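PDB 5GIV: carboxypeptidase 1 from Deinococcus radiodurans str. R1, which probably removes amino acids one at a time from the C-termini of peptides, with broad specificity, as a zinc-dependent metallopeptidase of the M32 family. Local coordinates for residues N161-E165 / S291-H295; E178-L183 / A486-L490; W313-F317 / G330-E334; Y357-V361 / Y422-N426. All coordinates share one frame; numbering follows the deposited sequence.

Overall arrangement
Interactions 1, 2 and 4 gather in the helical body of the chain. Interaction 3 stands apart, with its centre about 29 Å from those of interactions 2 and 4. Interactions 1 and 4 touch where Ile-424 of helix 420-439 packs on Asp-164 and Gly-293. Interactions 2 and 4 touch more closely, and Tyr-489 and Asn-358 probably share a hydrogen bond. Along the chain, interaction 2 closes a long loop in which 3 and 4 are nested, while its segments alternate with those of 1. Helix 487-501 packs on helix 169-193, the Tyr-489 side chain about 13 Å from the zinc. Glu-296 on helix 292-306, just past interaction 1, is a zinc ligand, and Tyr-422 of interaction 4 touches it.

Interaction 1. Residues N161-E165 / S291-H295; sequences NESDE and SAGVH
Asp-164 sets its CG opposite its own carbonyl carbon (chi1 -64°), which brings OD2 to the start of helix 292-306. Ser-291 holds OG between its backbone N and carbonyl carbon (chi1 67°), where it accepts a 3.2 Å bond from Val-294 N. Ser-291 is therefore the N-cap of that helix. The next backbone N-H groups are taken by the other segment. Gly-293 N donates to Asp-164 OD2 at 2.7 Å, on the syn lone pair. Ala-292 N donates almost straight (176°) to Ser-163 O, 3.1 Å away. A water donates to Asp-164 OD2 at 2.6 Å and also bonds Ser-291 OG. Ser-163 OG donates to Asp-164 OD1 at 2.8 Å from above the carboxylate plane, which helps fix the group. The helix end probably favours the charged form of this buried carboxylate. An alanine in place of the aspartate would remove the carboxylate, and would probably leave Gly-293 N and the bridging water without their acceptor and Ser-163 OG without its mate. The first turn so held leads to the zinc ligand Glu-296. Helix 420-439 packs on Asp-164 through Ile-424, and helix 472-480 meets Ser-291 and Val-294.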
# COMPACT_ATOMS: atom_id res chain seq x y z
N ASN A 161 -3.66 31.69 8.53
CA ASN A 161 -2.22 31.69 8.30
C ASN A 161 -1.66 30.28 8.24
O ASN A 161 -0.73 30.00 7.48
CB ASN A 161 -1.51 32.51 9.38
CG ASN A 161 0.01 32.42 9.26
OD1 ASN A 161 0.62 33.10 8.44
ND2 ASN A 161 0.62 31.58 10.09
N GLU A 162 -2.21 29.36 9.05
CA GLU A 162 -1.79 27.97 8.98
C GLU A 162 -2.01 27.40 7.59
O GLU A 162 -1.21 26.61 7.09
CB GLU A 162 -2.53 27.15 10.03
CG GLU A 162 -1.86 25.84 10.39
CD GLU A 162 -0.55 26.06 11.15
OE1 GLU A 162 -0.35 27.17 11.70
OE2 GLU A 162 0.29 25.12 11.18
N SER A 163 -3.11 27.80 6.94
CA SER A 163 -3.39 27.34 5.59
C SER A 163 -2.50 28.05 4.57
O SER A 163 -1.95 27.41 3.67
CB SER A 163 -4.88 27.56 5.28
OG SER A 163 -5.16 27.41 3.91
N ASP A 164 -2.37 29.37 4.67
CA ASP A 164 -1.58 30.15 3.71
C ASP A 164 -0.74 31.16 4.48
O ASP A 164 -1.24 32.22 4.87
CB ASP A 164 -2.46 30.83 2.67
CG ASP A 164 -3.19 29.84 1.80
OD1 ASP A 164 -4.31 29.42 2.17
OD2 ASP A 164 -2.62 29.47 0.76
N GLU A 165 0.54 30.84 4.67
CA GLU A 165 1.41 31.72 5.44
C GLU A 165 1.34 33.14 4.91
O GLU A 165 1.49 33.38 3.70
CB GLU A 165 2.85 31.21 5.40
CG GLU A 165 3.78 32.01 6.29
CD GLU A 165 5.25 31.67 6.07
OE1 GLU A 165 5.58 31.07 5.04
OE2 GLU A 165 6.08 32.03 6.93
N SER A 291 1.83 26.15 0.23
CA SER A 291 0.61 26.59 0.89
C SER A 291 -0.60 25.92 0.24
O SER A 291 -0.51 25.36 -0.86
CB SER A 291 0.44 28.11 0.82
OG SER A 291 0.22 28.51 -0.52
N ALA A 292 -1.74 25.99 0.93
CA ALA A 292 -2.95 25.41 0.37
C ALA A 292 -3.37 26.13 -0.90
O ALA A 292 -3.75 25.49 -1.88
CB ALA A 292 -4.08 25.44 1.40
N GLY A 293 -3.31 27.46 -0.89
CA GLY A 293 -3.74 28.22 -2.05
C GLY A 293 -2.87 27.97 -3.27
O GLY A 293 -3.37 27.79 -4.38
N VAL A 294 -1.55 27.95 -3.07
CA VAL A 294 -0.67 27.67 -4.20
C VAL A 294 -0.91 26.26 -4.70
O VAL A 294 -0.96 26.02 -5.92
CB VAL A 294 0.81 27.90 -3.81
CG1 VAL A 294 1.72 27.44 -4.94
CG2 VAL A 294 1.05 29.35 -3.51
N HIS A 295 -1.09 25.30 -3.79
CA HIS A 295 -1.33 23.92 -4.22
C HIS A 295 -2.60 23.82 -5.05
O HIS A 295 -2.59 23.32 -6.18
CB HIS A 295 -1.41 22.99 -3.01
CG HIS A 295 -0.54 21.78 -3.14
ND1 HIS A 295 -0.72 20.86 -4.15
CD2 HIS A 295 0.55 21.39 -2.45
CE1 HIS A 295 0.21 19.93 -4.05
NE2 HIS A 295 1.00 20.22 -3.03
O HOH W 1 -1.00 30.91 -0.70

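Interaction 2. Residues E178-L183 / A486-L490; sequences ELRAAL and AGPYL
Leu-490 enters a hole formed by Glu-178, Leu-179, Ala-182 and Leu-183, a knob-into-hole contact between helices 487-501 and 169-193. From CB, its CG stands opposite the carbonyl carbon (chi1 -63°), and the chain forks there into two methyls. CD1 lies 3.7 Å from Ala-182 CB and 4.1 Å from Glu-178 CG. CD2 takes the other side of the hole, 3.6 Å from Leu-179 CD2 and 3.9 Å from Leu-183 CD2. Leu-179 CD2 is shared. It also comes in at the edge of the Tyr-489 ring, near its plane, 3.5 Å from Tyr-489 CD2, and it rests 3.9 Å from Ala-486 CB. Leu-183 CD1 approaches Tyr-489 CE2 at 4.1 Å, and the two side chains cross at about a right angle. The hydroxyl of Tyr-489 probably bonds Asn-358 ND2 of helix 357-372. On the exposed side, the extended chain of Glu-178 lays its carboxylate carbon beside Ala-486 CB. An alanine as the knob would probably leave a gap among Leu-179, Ala-182 and Leu-183, with Leu-179 CD2 and Ala-182 CB short of their partners. No hydrogen bond joins the segments. The contact therefore rests on shape and the burial of apolar groups, with Glu-178 marking its solvent side.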
# COMPACT_ATOMS: atom_id res chain seq x y z
N GLU A 178 -14.91 40.89 -3.65
CA GLU A 178 -14.65 41.13 -5.06
C GLU A 178 -15.19 39.99 -5.93
O GLU A 178 -15.80 40.23 -6.97
CB GLU A 178 -13.16 41.35 -5.27
CG GLU A 178 -12.80 41.99 -6.57
CD GLU A 178 -11.32 42.29 -6.65
OE1 GLU A 178 -10.65 42.13 -5.60
OE2 GLU A 178 -10.85 42.73 -7.72
N LEU A 179 -14.96 38.73 -5.51
CA LEU A 179 -15.48 37.61 -6.30
C LEU A 179 -17.00 37.58 -6.28
O LEU A 179 -17.64 37.32 -7.31
CB LEU A 179 -14.92 36.29 -5.78
CG LEU A 179 -13.40 36.09 -5.87
CD1 LEU A 179 -13.02 34.67 -5.40
CD2 LEU A 179 -12.86 36.39 -7.26
N ARG A 180 -17.60 37.84 -5.12
CA ARG A 180 -19.06 37.89 -5.02
C ARG A 180 -19.64 38.96 -5.94
O ARG A 180 -20.61 38.72 -6.66
CB ARG A 180 -19.44 38.16 -3.56
CG ARG A 180 -20.90 38.05 -3.22
CD ARG A 180 -21.09 38.32 -1.74
NE ARG A 180 -21.75 37.22 -1.04
CZ ARG A 180 -21.52 36.90 0.23
NH1 ARG A 180 -20.64 37.59 0.96
NH2 ARG A 180 -22.18 35.88 0.79
N ALA A 181 -19.06 40.17 -5.91
CA ALA A 181 -19.58 41.28 -6.71
C ALA A 181 -19.49 40.98 -8.20
O ALA A 181 -20.38 41.38 -8.97
CB ALA A 181 -18.82 42.57 -6.40
N ALA A 182 -18.45 40.28 -8.64
CA ALA A 182 -18.29 40.00 -10.06
C ALA A 182 -18.95 38.68 -10.48
O ALA A 182 -19.54 38.60 -11.56
CB ALA A 182 -16.81 39.98 -10.44
N LEU A 183 -18.86 37.64 -9.65
CA LEU A 183 -19.28 36.31 -10.11
C LEU A 183 -20.78 36.07 -9.99
O LEU A 183 -21.35 35.41 -10.86
CB LEU A 183 -18.49 35.22 -9.39
CG LEU A 183 -16.99 35.23 -9.75
CD1 LEU A 183 -16.24 34.06 -9.11
CD2 LEU A 183 -16.78 35.26 -11.27
N ALA A 486 -7.35 39.12 -7.77
CA ALA A 486 -8.43 38.47 -8.48
C ALA A 486 -8.57 38.96 -9.91
O ALA A 486 -9.41 38.44 -10.65
CB ALA A 486 -9.76 38.71 -7.76
N GLY A 487 -7.75 39.93 -10.32
CA GLY A 487 -7.88 40.51 -11.64
C GLY A 487 -7.83 39.47 -12.73
O GLY A 487 -8.80 39.29 -13.48
N PRO A 488 -6.71 38.76 -12.85
CA PRO A 488 -6.59 37.77 -13.93
C PRO A 488 -7.69 36.72 -13.87
O PRO A 488 -8.19 36.27 -14.91
CB PRO A 488 -5.19 37.16 -13.70
CG PRO A 488 -4.45 38.22 -12.92
CD PRO A 488 -5.48 38.87 -12.05
N TYR A 489 -8.08 36.34 -12.65
CA TYR A 489 -9.15 35.36 -12.46
C TYR A 489 -10.48 35.87 -13.01
O TYR A 489 -11.15 35.17 -13.77
CB TYR A 489 -9.26 35.01 -10.98
CG TYR A 489 -10.32 34.00 -10.60
CD1 TYR A 489 -10.33 32.73 -11.17
CD2 TYR A 489 -11.26 34.28 -9.61
CE1 TYR A 489 -11.29 31.79 -10.81
CE2 TYR A 489 -12.21 33.35 -9.23
CZ TYR A 489 -12.22 32.11 -9.83
OH TYR A 489 -13.16 31.18 -9.46
N LEU A 490 -10.87 37.09 -12.63
CA LEU A 490 -12.16 37.61 -13.09
C LEU A 490 -12.14 37.88 -14.58
O LEU A 490 -13.15 37.68 -15.27
CB LEU A 490 -12.53 38.87 -12.31
CG LEU A 490 -12.73 38.66 -10.81
CD1 LEU A 490 -13.09 39.96 -10.12
CD2 LEU A 490 -13.78 37.56 -10.53

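Interaction 3. Residues W313-F317 / G330-E334; sequences WAAYF and GVTEE
Glu-333 and Phe-317 give up the most surface here, and Ala-314 adds a smaller share. Phe-317 has its CG opposite its backbone N (chi1 -174°), so that one ring face lies against the start of helix 333-339. Glu-333 CA sits 3.7 Å from the ring centroid and 4° off the ring normal, a CH-pi contact over the face. Glu-333 CB lies over the same face, 3.7 Å from Phe-317 CD2. The tip of the ring reaches the chain just before the helix, with Phe-317 CZ 3.6 Å from Val-331 O.

From this anchor the extended side chain of Glu-333 runs back along helix 310-323. Its CG passes 3.8 Å from Trp-313 O. The carboxylate, turned 53° from the Phe-317 ring, ends with Glu-333 OE2 3.1 Å from Ala-314 CA and near Ala-314 CB. A water donates to Ala-314 O at 3.0 Å and makes a long, weak bond to Glu-333 OE1. No direct hydrogen bond links the segments.

Thr-332 is the N-cap of helix 333-339, and Glu-335 takes its backbone N-H, a pairing consistent with a capping box. The contact packs the start of helix 333-339 on the preceding helix 310-323, far from the zinc site. Met-336 of helix 333-339 touches both Phe-317 and Trp-313. On other sides, Trp-313 bonds Tyr-262 of helix 257-275, and Tyr-316 packs on helix 207-221.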
# COMPACT_ATOMS: atom_id res chain seq x y z
N TRP A 313 -9.96 20.34 -25.97
CA TRP A 313 -10.84 19.41 -26.68
C TRP A 313 -10.56 19.37 -28.18
O TRP A 313 -10.83 18.35 -28.83
CB TRP A 313 -12.30 19.76 -26.39
CG TRP A 313 -12.66 19.31 -25.02
CD1 TRP A 313 -12.86 20.10 -23.92
CD2 TRP A 313 -12.79 17.96 -24.57
NE1 TRP A 313 -13.13 19.32 -22.82
CE2 TRP A 313 -13.10 18.00 -23.19
CE3 TRP A 313 -12.69 16.72 -25.20
CZ2 TRP A 313 -13.30 16.85 -22.44
CZ3 TRP A 313 -12.90 15.57 -24.44
CH2 TRP A 313 -13.20 15.64 -23.08
N ALA A 314 -10.02 20.45 -28.76
CA ALA A 314 -9.52 20.34 -30.13
C ALA A 314 -8.47 19.24 -30.24
O ALA A 314 -8.37 18.58 -31.27
CB ALA A 314 -8.94 21.67 -30.60
N ALA A 315 -7.70 19.01 -29.17
CA ALA A 315 -6.63 18.03 -29.17
C ALA A 315 -7.12 16.62 -28.83
O ALA A 315 -6.63 15.65 -29.41
CB ALA A 315 -5.54 18.44 -28.18
N TYR A 316 -8.10 16.49 -27.93
CA TYR A 316 -8.46 15.19 -27.39
C TYR A 316 -9.82 14.68 -27.82
O TYR A 316 -10.12 13.51 -27.57
CB TYR A 316 -8.38 15.20 -25.86
CG TYR A 316 -6.97 15.22 -25.35
CD1 TYR A 316 -6.19 14.08 -25.42
CD2 TYR A 316 -6.41 16.37 -24.82
CE1 TYR A 316 -4.89 14.08 -24.98
CE2 TYR A 316 -5.10 16.38 -24.36
CZ TYR A 316 -4.35 15.23 -24.45
OH TYR A 316 -3.04 15.21 -24.02
N PHE A 317 -10.64 15.48 -28.49
CA PHE A 317 -11.95 14.96 -28.88
C PHE A 317 -11.80 13.73 -29.76
O PHE A 317 -12.60 12.79 -29.66
CB PHE A 317 -12.77 16.02 -29.59
CG PHE A 317 -14.17 15.59 -29.88
CD1 PHE A 317 -15.10 15.50 -28.86
CD2 PHE A 317 -14.56 15.25 -31.17
CE1 PHE A 317 -16.40 15.10 -29.11
CE2 PHE A 317 -15.86 14.84 -31.43
CZ PHE A 317 -16.78 14.77 -30.40
N GLY A 330 -23.30 12.06 -33.36
CA GLY A 330 -24.14 13.23 -33.45
C GLY A 330 -23.73 14.37 -32.54
O GLY A 330 -24.51 15.31 -32.36
N VAL A 331 -22.53 14.31 -31.98
CA VAL A 331 -22.03 15.33 -31.08
C VAL A 331 -20.78 15.91 -31.69
O VAL A 331 -19.89 15.16 -32.12
CB VAL A 331 -21.73 14.76 -29.68
CG1 VAL A 331 -21.35 15.88 -28.71
CG2 VAL A 331 -22.93 13.94 -29.16
N THR A 332 -20.69 17.23 -31.73
CA THR A 332 -19.51 17.86 -32.30
C THR A 332 -18.44 18.06 -31.23
O THR A 332 -18.68 17.92 -30.03
CB THR A 332 -19.87 19.21 -32.91
OG1 THR A 332 -20.18 20.14 -31.87
CG2 THR A 332 -21.06 19.09 -33.87
N GLU A 333 -17.23 18.35 -31.69
CA GLU A 333 -16.18 18.73 -30.77
C GLU A 333 -16.58 19.97 -29.98
O GLU A 333 -16.33 20.05 -28.77
CB GLU A 333 -14.88 18.94 -31.54
CG GLU A 333 -13.84 19.69 -30.77
CD GLU A 333 -12.66 20.07 -31.62
OE1 GLU A 333 -12.22 19.23 -32.44
OE2 GLU A 333 -12.21 21.22 -31.50
N GLU A 334 -17.20 20.95 -30.63
CA GLU A 334 -17.62 22.16 -29.93
C GLU A 334 -18.67 21.86 -28.86
O GLU A 334 -18.72 22.54 -27.83
CB GLU A 334 -18.15 23.19 -30.94
CG GLU A 334 -18.74 24.48 -30.35
CD GLU A 334 -17.71 25.40 -29.67
OE1 GLU A 334 -18.14 26.41 -29.05
OE2 GLU A 334 -16.49 25.14 -29.76
O HOH W 2 -9.23 19.23 -34.02

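Interaction 4. Residues Y357-V361 / Y422-N426; sequences YNLHV and YTIGN
Asn-358 and Thr-423 mark the closest backbone approach, CA to CA 5.9 Å, where segments of helices 357-372 and 420-439 run roughly antiparallel, their axes 9.9 Å apart at 148°. Asn-358 holds the centre. Its CG stands opposite the carbonyl carbon (chi1 -61°), which swings the amide over to the other helix. OD1 accepts two bonds there, from Thr-423 OG1 at 2.9 Å and from Asn-426 ND2 at 3.1 Å. The two donors come from opposite faces of the amide plane, so this buried oxygen is gripped from both sides. Accepting from both favours this orientation of the Asn-358 amide.

The pair of helices backs the zinc site of this HExxH metallopeptidase. Tyr-422 touches the zinc ligand Glu-296, and its hydroxyl bonds His-409. Its CB meets the Tyr-357 ring at the edge, and Tyr-357 OH lies 3.4 Å from Tyr-422 CB. That hydroxyl is bonded to Arg-349, which also makes a cation-pi contact with Tyr-422.

Asn-426 ND2 comes 3.3 Å from Tyr-357 CD1, its amide turned 85° to the ring. One turn on from Asn-358, Val-361 slides past Thr-423 in the opposite direction, and Val-361 CB lies 3.3 Å from Thr-423 OG1. Val-361 CG2 reaches on to Tyr-422 CB. Phe-176 and Leu-179 of helix 169-193 also pack on Thr-423.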
# COMPACT_ATOMS: atom_id res chain seq x y z
N TYR A 357 -18.76 28.21 -7.56
CA TYR A 357 -18.01 27.46 -6.57
C TYR A 357 -17.71 28.30 -5.33
O TYR A 357 -17.91 27.86 -4.20
CB TYR A 357 -16.70 26.93 -7.17
CG TYR A 357 -15.89 26.11 -6.17
CD1 TYR A 357 -14.98 26.72 -5.31
CD2 TYR A 357 -16.07 24.74 -6.08
CE1 TYR A 357 -14.26 25.97 -4.40
CE2 TYR A 357 -15.35 23.98 -5.17
CZ TYR A 357 -14.45 24.60 -4.33
OH TYR A 357 -13.74 23.84 -3.44
N ASN A 358 -17.22 29.52 -5.53
CA ASN A 358 -16.73 30.30 -4.40
C ASN A 358 -17.84 30.64 -3.41
O ASN A 358 -17.55 30.84 -2.23
CB ASN A 358 -16.04 31.56 -4.92
CG ASN A 358 -14.85 31.23 -5.81
OD1 ASN A 358 -14.03 30.39 -5.47
ND2 ASN A 358 -14.77 31.87 -6.96
N LEU A 359 -19.09 30.64 -3.85
CA LEU A 359 -20.18 30.90 -2.92
C LEU A 359 -20.27 29.83 -1.84
O LEU A 359 -20.73 30.11 -0.72
CB LEU A 359 -21.50 31.01 -3.69
CG LEU A 359 -21.51 32.13 -4.73
CD1 LEU A 359 -22.71 32.00 -5.65
CD2 LEU A 359 -21.53 33.48 -4.03
N HIS A 360 -19.83 28.60 -2.13
CA HIS A 360 -19.80 27.57 -1.10
C HIS A 360 -18.70 27.84 -0.08
O HIS A 360 -18.91 27.64 1.13
CB HIS A 360 -19.61 26.19 -1.73
CG HIS A 360 -20.71 25.78 -2.66
ND1 HIS A 360 -21.76 24.97 -2.27
CD2 HIS A 360 -20.91 26.04 -3.98
CE1 HIS A 360 -22.56 24.77 -3.30
NE2 HIS A 360 -22.07 25.41 -4.35
N VAL A 361 -17.52 28.25 -0.55
CA VAL A 361 -16.41 28.54 0.35
C VAL A 361 -16.76 29.72 1.25
O VAL A 361 -16.52 29.69 2.47
CB VAL A 361 -15.12 28.80 -0.45
CG1 VAL A 361 -14.00 29.28 0.45
CG2 VAL A 361 -14.70 27.54 -1.19
N TYR A 422 -9.32 26.82 -0.98
CA TYR A 422 -9.91 26.41 -2.25
C TYR A 422 -10.15 27.62 -3.14
O TYR A 422 -9.89 27.57 -4.35
CB TYR A 422 -11.22 25.66 -2.02
CG TYR A 422 -11.08 24.39 -1.21
CD1 TYR A 422 -10.42 23.28 -1.73
CD2 TYR A 422 -11.64 24.28 0.06
CE1 TYR A 422 -10.29 22.12 -1.01
CE2 TYR A 422 -11.52 23.12 0.79
CZ TYR A 422 -10.84 22.04 0.25
OH TYR A 422 -10.72 20.87 0.98
N THR A 423 -10.64 28.72 -2.57
CA THR A 423 -10.91 29.91 -3.37
C THR A 423 -9.62 30.64 -3.72
O THR A 423 -9.47 31.15 -4.83
CB THR A 423 -11.88 30.83 -2.64
OG1 THR A 423 -13.19 30.25 -2.65
CG2 THR A 423 -11.93 32.21 -3.30
N ILE A 424 -8.69 30.67 -2.78
CA ILE A 424 -7.37 31.21 -3.08
C ILE A 424 -6.75 30.47 -4.25
O ILE A 424 -6.15 31.08 -5.14
CB ILE A 424 -6.50 31.17 -1.80
CG1 ILE A 424 -7.16 32.00 -0.71
CG2 ILE A 424 -5.08 31.65 -2.09
CD1 ILE A 424 -6.46 31.90 0.63
N GLY A 425 -6.88 29.14 -4.27
CA GLY A 425 -6.36 28.38 -5.40
C GLY A 425 -7.04 28.76 -6.70
O GLY A 425 -6.38 28.86 -7.74
N ASN A 426 -8.35 28.97 -6.67
CA ASN A 426 -9.05 29.39 -7.88
C ASN A 426 -8.48 30.70 -8.41
O ASN A 426 -8.24 30.86 -9.61
CB ASN A 426 -10.55 29.53 -7.61
CG ASN A 426 -11.28 28.20 -7.62
OD1 ASN A 426 -10.87 27.26 -8.31
ND2 ASN A 426 -12.39 28.14 -6.89